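Local coordinates for protein dephospho-CoA kinase (Mycobacterium paratuberculosis, PDB 6N39) that probably catalyses the final step of coenzyme A biosynthesis, the ATP-dependent phosphorylation of the 3'-hydroxyl group of dephospho-CoA, at residues A[16-21]-A[161-166]; A[135-140]-A[171-176]; A[302-307]-A[392-397]. One frame throughout, in Å; residues are numbered along the deposited sequence.

Overall arrangement
Contacts 1 and 2 belong to the kinase part, with centres 13 Å apart, and touch where the P-loop glycine Gly17 lies against Arg173. Contact 2 is the buried one, joining a strand of the parallel sheet to helix 170-176 by aliphatic groups and backbone carbonyls. Contact 1 lies at the surface, where the loop after the neighbouring strand 10-16 meets helix 157-165, the helix before 170-176, through isoleucine packing and an arginine face. Contact 3, in the UPF0157 region across the chain's centre, is also at the surface; its nearest atoms are about 38 Å from contact 1 and about 26 Å from contact 2, and the Glu394 carboxylate meets Val304 there.

Contact 1. Residues A[16-21]-A[161-166]; sequences GGIGAG and RARIAA. With ACT (acetate ion), chain B.
The P-loop (Walker A) of this kinase, which follows strand 10-16, sends Ile18 out to Arg163 and Ile164 on helix 157-165. The two branches of Ile18 make separate contacts. The CG1 branch is extended, with CG1 anti to the backbone N (chi1 -175°), and carries Ile18 CD1 off-centre over one face of the Arg163 guanidinium, 3.6 Å from Arg163 NH2. Bends at chi2 and chi3 of the arginine set the guanidinium against this methyl, the two side chains crossing at about a right angle. On the other branch, Ile18 CG2 packs on Ile164 CG1 at 3.7 Å, and the two isoleucines also cross at about a right angle. Leu149 of helix 142-153 touches both, so Ile18 is wedged between two helices. Its backbone is held as well, by Gln167 OE1 at the N and Arg145 NH2 at the O. A type II turn from Gly17 to Ala20, closed by Ala20 N to Gly17 O at 3.0 Å, has Ile18 and Gly19 at its central positions. An acetate, probably from the crystallisation liquor, lies at the loop amides, consistent with the place where a P-loop holds a nucleotide phosphate, and Ser23 N also binds it. Of the predicted ATP site, Gly19 N gives acetate O a weak hydrogen bond at 3.3 Å, and Gly21 N bonds to that same oxygen at 3.2 Å, with an N-H...O angle of 150°.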
loop_
_atom_site.group_PDB
_atom_site.type_symbol
_atom_site.label_atom_id
_atom_site.label_comp_id
_atom_site.label_asym_id
_atom_site.label_seq_id
_atom_site.Cartn_x
_atom_site.Cartn_y
_atom_site.Cartn_z
ATOM N N GLY A 16 -13.639 1.930 8.200
ATOM C CA GLY A 16 -13.784 1.661 9.614
ATOM C C GLY A 16 -15.148 1.091 9.882
ATOM O O GLY A 16 -16.093 1.281 9.115
ATOM N N GLY A 17 -15.245 0.357 10.987
ATOM C CA GLY A 17 -16.493 -0.283 11.321
ATOM C C GLY A 17 -17.538 0.703 11.801
ATOM O O GLY A 17 -17.248 1.841 12.161
ATOM N N ILE A 18 -18.790 0.242 11.805
ATOM C CA ILE A 18 -19.906 1.106 12.171
ATOM C C ILE A 18 -19.708 1.629 13.588
ATOM O O ILE A 18 -19.344 0.880 14.504
ATOM C CB ILE A 18 -21.232 0.339 12.007
ATOM C CG1 ILE A 18 -22.444 1.242 12.265
ATOM C CG2 ILE A 18 -21.282 -0.885 12.920
ATOM C CD1 ILE A 18 -23.790 0.538 11.993
ATOM N N GLY A 19 -19.921 2.933 13.771
ATOM C CA GLY A 19 -19.771 3.547 15.074
ATOM C C GLY A 19 -18.357 3.954 15.443
ATOM O O GLY A 19 -18.155 4.530 16.521
ATOM N N ALA A 20 -17.369 3.667 14.598
ATOM C CA ALA A 20 -15.990 4.003 14.925
ATOM C C ALA A 20 -15.647 5.457 14.624
ATOM O O ALA A 20 -14.675 5.972 15.184
ATOM C CB ALA A 20 -15.018 3.090 14.166
ATOM N N GLY A 21 -16.394 6.113 13.736
ATOM C CA GLY A 21 -16.169 7.520 13.453
ATOM C C GLY A 21 -15.704 7.813 12.042
ATOM O O GLY A 21 -15.030 8.817 11.794
ATOM N N ARG A 161 -24.978 -4.641 18.358
ATOM C CA ARG A 161 -23.944 -5.659 18.512
ATOM C C ARG A 161 -23.935 -6.613 17.326
ATOM O O ARG A 161 -22.864 -6.998 16.843
ATOM C CB ARG A 161 -24.139 -6.427 19.817
ATOM C CG ARG A 161 -24.294 -5.546 21.042
ATOM C CD ARG A 161 -24.280 -6.361 22.325
ATOM N NE ARG A 161 -22.919 -6.506 22.829
ATOM C CZ ARG A 161 -22.446 -5.870 23.894
ATOM N NH1 ARG A 161 -23.235 -5.054 24.586
ATOM N NH2 ARG A 161 -21.187 -6.056 24.273
ATOM N N ALA A 162 -25.118 -6.993 16.831
ATOM C CA ALA A 162 -25.176 -7.880 15.671
ATOM C C ALA A 162 -24.626 -7.196 14.426
ATOM O O ALA A 162 -23.870 -7.799 13.654
ATOM C CB ALA A 162 -26.611 -8.354 15.440
ATOM N N ARG A 163 -25.002 -5.933 14.214
ATOM C CA ARG A 163 -24.499 -5.183 13.068
ATOM C C ARG A 163 -22.984 -5.048 13.121
ATOM O O ARG A 163 -22.308 -5.119 12.088
ATOM C CB ARG A 163 -25.159 -3.804 13.021
ATOM C CG ARG A 163 -26.629 -3.804 12.585
ATOM C CD ARG A 163 -26.824 -2.802 11.463
ATOM N NE ARG A 163 -25.715 -2.901 10.510
ATOM C CZ ARG A 163 -25.382 -1.958 9.633
ATOM N NH1 ARG A 163 -24.355 -2.148 8.815
ATOM N NH2 ARG A 163 -26.069 -0.825 9.577
ATOM N N ILE A 164 -22.438 -4.844 14.323
ATOM C CA ILE A 164 -20.993 -4.742 14.501
ATOM C C ILE A 164 -20.327 -6.076 14.194
ATOM O O ILE A 164 -19.313 -6.135 13.488
ATOM C CB ILE A 164 -20.667 -4.275 15.932
ATOM C CG1 ILE A 164 -21.000 -2.788 16.104
ATOM C CG2 ILE A 164 -19.207 -4.569 16.275
ATOM C CD1 ILE A 164 -20.831 -2.270 17.527
ATOM N N ALA A 165 -20.893 -7.165 14.723
ATOM C CA ALA A 165 -20.295 -8.483 14.548
ATOM C C ALA A 165 -20.324 -8.934 13.094
ATOM O O ALA A 165 -19.468 -9.723 12.679
ATOM C CB ALA A 165 -21.014 -9.505 15.432
ATOM N N ALA A 166 -21.292 -8.457 12.308
ATOM C CA ALA A 166 -21.421 -8.909 10.928
ATOM C C ALA A 166 -20.373 -8.307 9.995
ATOM O O ALA A 166 -20.305 -8.717 8.834
ATOM C CB ALA A 166 -22.816 -8.591 10.398
HETATM C C ACT B . -19.346 6.649 11.344
HETATM O O ACT B . -19.105 5.636 12.067
HETATM O OXT ACT B . -19.445 6.706 10.081
HETATM C CH3 ACT B . -19.550 8.030 12.095
#

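Contact 2. Residues A[135-140]-A[171-176]; sequences VVIVYA and EQRRAV
Ile137, on strand 135-139 of the parallel sheet of the P-loop kinase fold, packs against Arg173 and Val176 of helix 170-176. This helix belongs to the all-helical crossover that leads from the strand to its parallel neighbour, 179-182; its segment 171-176 runs nearly antiparallel to strand 135-139, at 151°, with the axes of these two segments 8.8 Å apart. The aliphatic contacts centre on Ile137. Ile137 CG2 touches the shaft of Arg173, lying 4.0 Å from Arg173 CD, and the two side chains cross at about a right angle. The longer branch, with CG1 anti to the carbonyl carbon (chi1 -53°), carries Ile137 CD1 to Val176 CG2 at 4.1 Å. Carbon also meets backbone oxygen: Ile137 CD1 lies 3.5 Å from Arg173 O, which also accepts Val176 N at 2.9 Å. One salt bridge holds the polar end of Arg173: the chain runs extended from CG to NE, past Ile137, and NH1 pairs with Asp170 OD1, while the side chain also touches Trp180 of strand 179-182. Nearer the start of the strand, Asp178 OD2 accepts Val135 N, and Val176 O rests 3.7 Å from Val135 CB.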
loop_
_atom_site.group_PDB
_atom_site.type_symbol
_atom_site.label_atom_id
_atom_site.label_comp_id
_atom_site.label_asym_id
_atom_site.label_seq_id
_atom_site.Cartn_x
_atom_site.Cartn_y
_atom_site.Cartn_z
ATOM N N VAL A 135 -3.927 3.658 3.025
ATOM C CA VAL A 135 -5.232 3.343 3.590
ATOM C C VAL A 135 -5.247 3.774 5.055
ATOM O O VAL A 135 -4.341 3.420 5.824
ATOM C CB VAL A 135 -5.564 1.841 3.447
ATOM C CG1 VAL A 135 -6.886 1.501 4.130
ATOM C CG2 VAL A 135 -5.646 1.429 1.954
ATOM N N VAL A 136 -6.271 4.546 5.428
ATOM C CA VAL A 136 -6.504 4.985 6.804
ATOM C C VAL A 136 -7.738 4.269 7.334
ATOM O O VAL A 136 -8.798 4.282 6.694
ATOM C CB VAL A 136 -6.700 6.508 6.891
ATOM C CG1 VAL A 136 -6.870 6.942 8.355
ATOM C CG2 VAL A 136 -5.538 7.207 6.280
ATOM N N ILE A 137 -7.615 3.643 8.493
ATOM C CA ILE A 137 -8.762 2.982 9.101
ATOM C C ILE A 137 -8.914 3.509 10.515
ATOM O O ILE A 137 -7.939 3.546 11.273
ATOM C CB ILE A 137 -8.616 1.452 9.079
ATOM C CG1 ILE A 137 -8.315 0.998 7.644
ATOM C CG2 ILE A 137 -9.883 0.805 9.605
ATOM C CD1 ILE A 137 -8.391 -0.480 7.413
ATOM N N VAL A 138 -10.128 3.951 10.857
ATOM C CA VAL A 138 -10.427 4.458 12.188
ATOM C C VAL A 138 -11.050 3.328 12.991
ATOM O O VAL A 138 -11.782 2.493 12.442
ATOM C CB VAL A 138 -11.339 5.704 12.128
ATOM C CG1 VAL A 138 -12.677 5.394 11.474
ATOM C CG2 VAL A 138 -11.552 6.260 13.504
ATOM N N TYR A 139 -10.719 3.259 14.277
ATOM C CA TYR A 139 -11.306 2.253 15.153
ATOM C C TYR A 139 -11.579 2.883 16.511
ATOM O O TYR A 139 -11.176 4.016 16.786
ATOM C CB TYR A 139 -10.403 1.015 15.295
ATOM C CG TYR A 139 -9.117 1.289 16.046
ATOM C CD1 TYR A 139 -8.040 1.874 15.401
ATOM C CD2 TYR A 139 -8.987 0.970 17.404
ATOM C CE1 TYR A 139 -6.860 2.140 16.071
ATOM C CE2 TYR A 139 -7.808 1.232 18.089
ATOM C CZ TYR A 139 -6.745 1.815 17.409
ATOM O OH TYR A 139 -5.556 2.084 18.057
ATOM N N ALA A 140 -12.272 2.133 17.364
ATOM C CA ALA A 140 -12.638 2.603 18.692
ATOM C C ALA A 140 -13.002 1.404 19.551
ATOM O O ALA A 140 -13.425 0.365 19.032
ATOM C CB ALA A 140 -13.814 3.586 18.645
ATOM N N GLU A 171 -8.878 -7.059 13.654
ATOM C CA GLU A 171 -7.634 -7.697 13.242
ATOM C C GLU A 171 -7.479 -7.675 11.722
ATOM O O GLU A 171 -6.392 -7.382 11.193
ATOM C CB GLU A 171 -7.610 -9.122 13.787
ATOM C CG GLU A 171 -6.427 -9.963 13.368
ATOM C CD GLU A 171 -6.453 -11.341 14.019
ATOM O OE1 GLU A 171 -6.984 -11.465 15.145
ATOM O OE2 GLU A 171 -5.952 -12.301 13.399
ATOM N N GLN A 172 -8.567 -7.958 11.004
ATOM C CA GLN A 172 -8.533 -7.882 9.551
ATOM C C GLN A 172 -8.317 -6.448 9.090
ATOM O O GLN A 172 -7.548 -6.199 8.151
ATOM C CB GLN A 172 -9.823 -8.457 8.969
ATOM C CG GLN A 172 -10.059 -9.887 9.350
ATOM C CD GLN A 172 -11.427 -10.377 8.941
ATOM O OE1 GLN A 172 -12.437 -9.706 9.158
ATOM N NE2 GLN A 172 -11.468 -11.549 8.339
ATOM N N ARG A 173 -8.978 -5.491 9.741
ATOM C CA ARG A 173 -8.725 -4.091 9.420
ATOM C C ARG A 173 -7.259 -3.745 9.628
ATOM O O ARG A 173 -6.615 -3.165 8.747
ATOM C CB ARG A 173 -9.607 -3.174 10.272
ATOM C CG ARG A 173 -11.100 -3.302 10.009
ATOM C CD ARG A 173 -11.906 -2.403 10.945
ATOM N NE ARG A 173 -13.334 -2.553 10.680
ATOM C CZ ARG A 173 -14.195 -3.158 11.490
ATOM N NH1 ARG A 173 -13.789 -3.656 12.651
ATOM N NH2 ARG A 173 -15.467 -3.262 11.131
ATOM N N ARG A 174 -6.717 -4.092 10.799
ATOM C CA ARG A 174 -5.342 -3.731 11.124
ATOM C C ARG A 174 -4.386 -4.273 10.075
ATOM O O ARG A 174 -3.420 -3.600 9.696
ATOM C CB ARG A 174 -4.974 -4.267 12.509
ATOM C CG ARG A 174 -3.597 -3.866 12.988
ATOM C CD ARG A 174 -3.545 -2.371 13.058
ATOM N NE ARG A 174 -2.216 -1.818 13.298
ATOM C CZ ARG A 174 -1.412 -1.358 12.344
ATOM N NH1 ARG A 174 -1.786 -1.401 11.068
ATOM N NH2 ARG A 174 -0.233 -0.852 12.675
ATOM N N ALA A 175 -4.667 -5.474 9.562
ATOM C CA ALA A 175 -3.777 -6.071 8.572
ATOM C C ALA A 175 -3.612 -5.195 7.327
ATOM O O ALA A 175 -2.553 -5.228 6.690
ATOM C CB ALA A 175 -4.285 -7.473 8.198
ATOM N N VAL A 176 -4.620 -4.396 6.964
ATOM C CA VAL A 176 -4.553 -3.637 5.721
ATOM C C VAL A 176 -4.516 -2.121 5.955
ATOM O O VAL A 176 -4.632 -1.353 5.005
ATOM C CB VAL A 176 -5.703 -4.024 4.767
ATOM C CG1 VAL A 176 -5.571 -5.504 4.311
ATOM C CG2 VAL A 176 -7.063 -3.822 5.437
#

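Contact 3. Residues A[302-307]-A[392-397]; sequences ADVAKP and VKEPWF. With ACT (acetate ion), chain G.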
loop_
_atom_site.group_PDB
_atom_site.type_symbol
_atom_site.label_atom_id
_atom_site.label_comp_id
_atom_site.label_asym_id
_atom_site.label_seq_id
_atom_site.Cartn_x
_atom_site.Cartn_y
_atom_site.Cartn_z
ATOM N N ALA A 302 21.678 0.375 -12.758
ATOM C CA ALA A 302 22.381 -0.897 -12.596
ATOM C C ALA A 302 22.716 -1.094 -11.122
ATOM O O ALA A 302 22.744 -0.137 -10.346
ATOM C CB ALA A 302 23.666 -0.961 -13.443
ATOM N N ASP A 303 22.919 -2.363 -10.738
ATOM C CA ASP A 303 23.613 -2.709 -9.499
ATOM C C ASP A 303 25.129 -2.694 -9.739
ATOM O O ASP A 303 25.605 -2.562 -10.871
ATOM C CB ASP A 303 23.181 -4.101 -8.995
ATOM C CG ASP A 303 21.694 -4.169 -8.605
ATOM O OD1 ASP A 303 21.244 -3.360 -7.765
ATOM O OD2 ASP A 303 20.977 -5.035 -9.143
ATOM N N VAL A 304 25.893 -2.857 -8.659
ATOM C CA VAL A 304 27.338 -3.071 -8.758
ATOM C C VAL A 304 27.592 -4.454 -9.347
ATOM O O VAL A 304 27.109 -5.460 -8.822
ATOM C CB VAL A 304 27.999 -2.928 -7.379
ATOM C CG1 VAL A 304 29.524 -3.166 -7.448
ATOM C CG2 VAL A 304 27.712 -1.544 -6.806
ATOM N N ALA A 305 28.351 -4.519 -10.440
ATOM C CA ALA A 305 28.621 -5.811 -11.071
ATOM C C ALA A 305 29.544 -6.667 -10.205
ATOM O O ALA A 305 30.420 -6.157 -9.510
ATOM C CB ALA A 305 29.268 -5.630 -12.455
ATOM N N LYS A 306 29.333 -7.988 -10.250
ATOM C CA LYS A 306 30.300 -8.941 -9.726
ATOM C C LYS A 306 30.820 -9.799 -10.868
ATOM O O LYS A 306 30.060 -10.141 -11.777
ATOM C CB LYS A 306 29.702 -9.879 -8.652
ATOM C CG LYS A 306 28.697 -9.261 -7.728
ATOM C CD LYS A 306 29.346 -8.403 -6.668
ATOM C CE LYS A 306 28.340 -7.358 -6.202
ATOM N NZ LYS A 306 26.980 -7.802 -6.571
ATOM N N PRO A 307 32.093 -10.164 -10.856
ATOM C CA PRO A 307 32.606 -11.062 -11.890
ATOM C C PRO A 307 32.017 -12.458 -11.721
ATOM O O PRO A 307 31.502 -12.815 -10.660
ATOM C CB PRO A 307 34.110 -11.062 -11.630
ATOM C CG PRO A 307 34.199 -10.828 -10.138
ATOM C CD PRO A 307 33.080 -9.906 -9.797
ATOM N N VAL A 392 31.503 1.630 3.069
ATOM C CA VAL A 392 32.092 0.669 4.002
ATOM C C VAL A 392 31.483 -0.718 3.803
ATOM O O VAL A 392 32.199 -1.725 3.820
ATOM C CB VAL A 392 31.962 1.155 5.459
ATOM C CG1 VAL A 392 32.386 0.058 6.427
ATOM C CG2 VAL A 392 32.826 2.383 5.672
ATOM N N LYS A 393 30.169 -0.793 3.553
ATOM C CA LYS A 393 29.535 -2.097 3.345
ATOM C C LYS A 393 29.964 -2.756 2.035
ATOM O O LYS A 393 30.094 -3.984 1.969
ATOM C CB LYS A 393 28.007 -1.973 3.333
ATOM C CG LYS A 393 27.355 -1.630 4.646
ATOM C CD LYS A 393 25.977 -2.301 4.759
ATOM C CE LYS A 393 25.074 -2.044 3.559
ATOM N NZ LYS A 393 23.827 -2.887 3.635
ATOM N N GLU A 394 30.117 -1.971 0.969
ATOM C CA GLU A 394 30.125 -2.551 -0.375
ATOM C C GLU A 394 31.164 -3.652 -0.591
ATOM O O GLU A 394 30.810 -4.670 -1.210
ATOM C CB GLU A 394 30.302 -1.440 -1.423
ATOM C CG GLU A 394 29.998 -1.896 -2.860
ATOM C CD GLU A 394 28.597 -2.514 -3.002
ATOM O OE1 GLU A 394 28.455 -3.503 -3.761
ATOM O OE2 GLU A 394 27.642 -2.022 -2.349
ATOM N N PRO A 395 32.416 -3.542 -0.136
ATOM C CA PRO A 395 33.366 -4.631 -0.432
ATOM C C PRO A 395 32.909 -5.991 0.093
ATOM O O PRO A 395 33.208 -7.014 -0.530
ATOM C CB PRO A 395 34.671 -4.157 0.231
ATOM C CG PRO A 395 34.542 -2.667 0.301
ATOM C CD PRO A 395 33.071 -2.423 0.568
ATOM N N TRP A 396 32.168 -6.029 1.200
ATOM C CA TRP A 396 31.737 -7.305 1.766
ATOM C C TRP A 396 30.838 -8.086 0.804
ATOM O O TRP A 396 30.859 -9.324 0.805
ATOM C CB TRP A 396 31.008 -7.063 3.091
ATOM C CG TRP A 396 30.533 -8.319 3.769
ATOM C CD1 TRP A 396 31.259 -9.129 4.603
ATOM C CD2 TRP A 396 29.229 -8.912 3.669
ATOM N NE1 TRP A 396 30.481 -10.184 5.034
ATOM C CE2 TRP A 396 29.234 -10.074 4.473
ATOM C CE3 TRP A 396 28.062 -8.573 2.983
ATOM C CZ2 TRP A 396 28.112 -10.900 4.602
ATOM C CZ3 TRP A 396 26.941 -9.387 3.129
ATOM C CH2 TRP A 396 26.982 -10.540 3.926
ATOM N N PHE A 397 30.053 -7.391 -0.026
ATOM C CA PHE A 397 29.156 -8.098 -0.934
ATOM C C PHE A 397 29.885 -8.941 -1.972
ATOM O O PHE A 397 29.299 -9.898 -2.461
ATOM C CB PHE A 397 28.193 -7.125 -1.624
ATOM C CG PHE A 397 27.119 -6.635 -0.715
ATOM C CD1 PHE A 397 26.054 -7.460 -0.372
ATOM C CD2 PHE A 397 27.191 -5.373 -0.153
ATOM C CE1 PHE A 397 25.060 -7.020 0.497
ATOM C CE2 PHE A 397 26.202 -4.925 0.722
ATOM C CZ PHE A 397 25.131 -5.756 1.041
HETATM C C ACT G . 20.918 -2.453 5.896
HETATM O O ACT G . 22.021 -1.807 5.916
HETATM O OXT ACT G . 20.185 -2.859 6.870
HETATM C CH3 ACT G . 20.376 -2.816 4.469
#
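In the C-terminal UPF0157 (GrpB) region, at the surface, the loop segment 302-307 leans on helix 386-411: Val304 meets the Glu394 carboxylate and Lys306 CD comes near Phe397 O. The Glu394 and Val304 side chains approach from opposite directions. Glu394 leaves the helix with CG anti to the backbone N (chi1 -167°) and bends at chi2, which brings its carboxylate to the valine: Glu394 OE1 lies 3.7 Å from Val304 CB and the same distance from Val304 CG2. Lys306 folds back over its own loop instead of reaching that carboxylate. Lys306 NZ makes a weak hydrogen bond to Val304 O at 3.3 Å and stays 5.3 Å from Glu394 OE1, where the opposite charges can probably still attract. Midway along the lysine, Lys306 CD only grazes Phe397 O, at 4.5 Å, while Trp325 and Tyr401 touch the same side chain. The helix is kinked at Pro395 and Trp396. Lys393 NZ hydrogen-bonds an acetate oxygen, O, at 3.1 Å and also pairs with Tyr371 OH. The whole is peripheral loop-on-helix packing in the GrpB domain, a member of the nucleotidyltransferase clan.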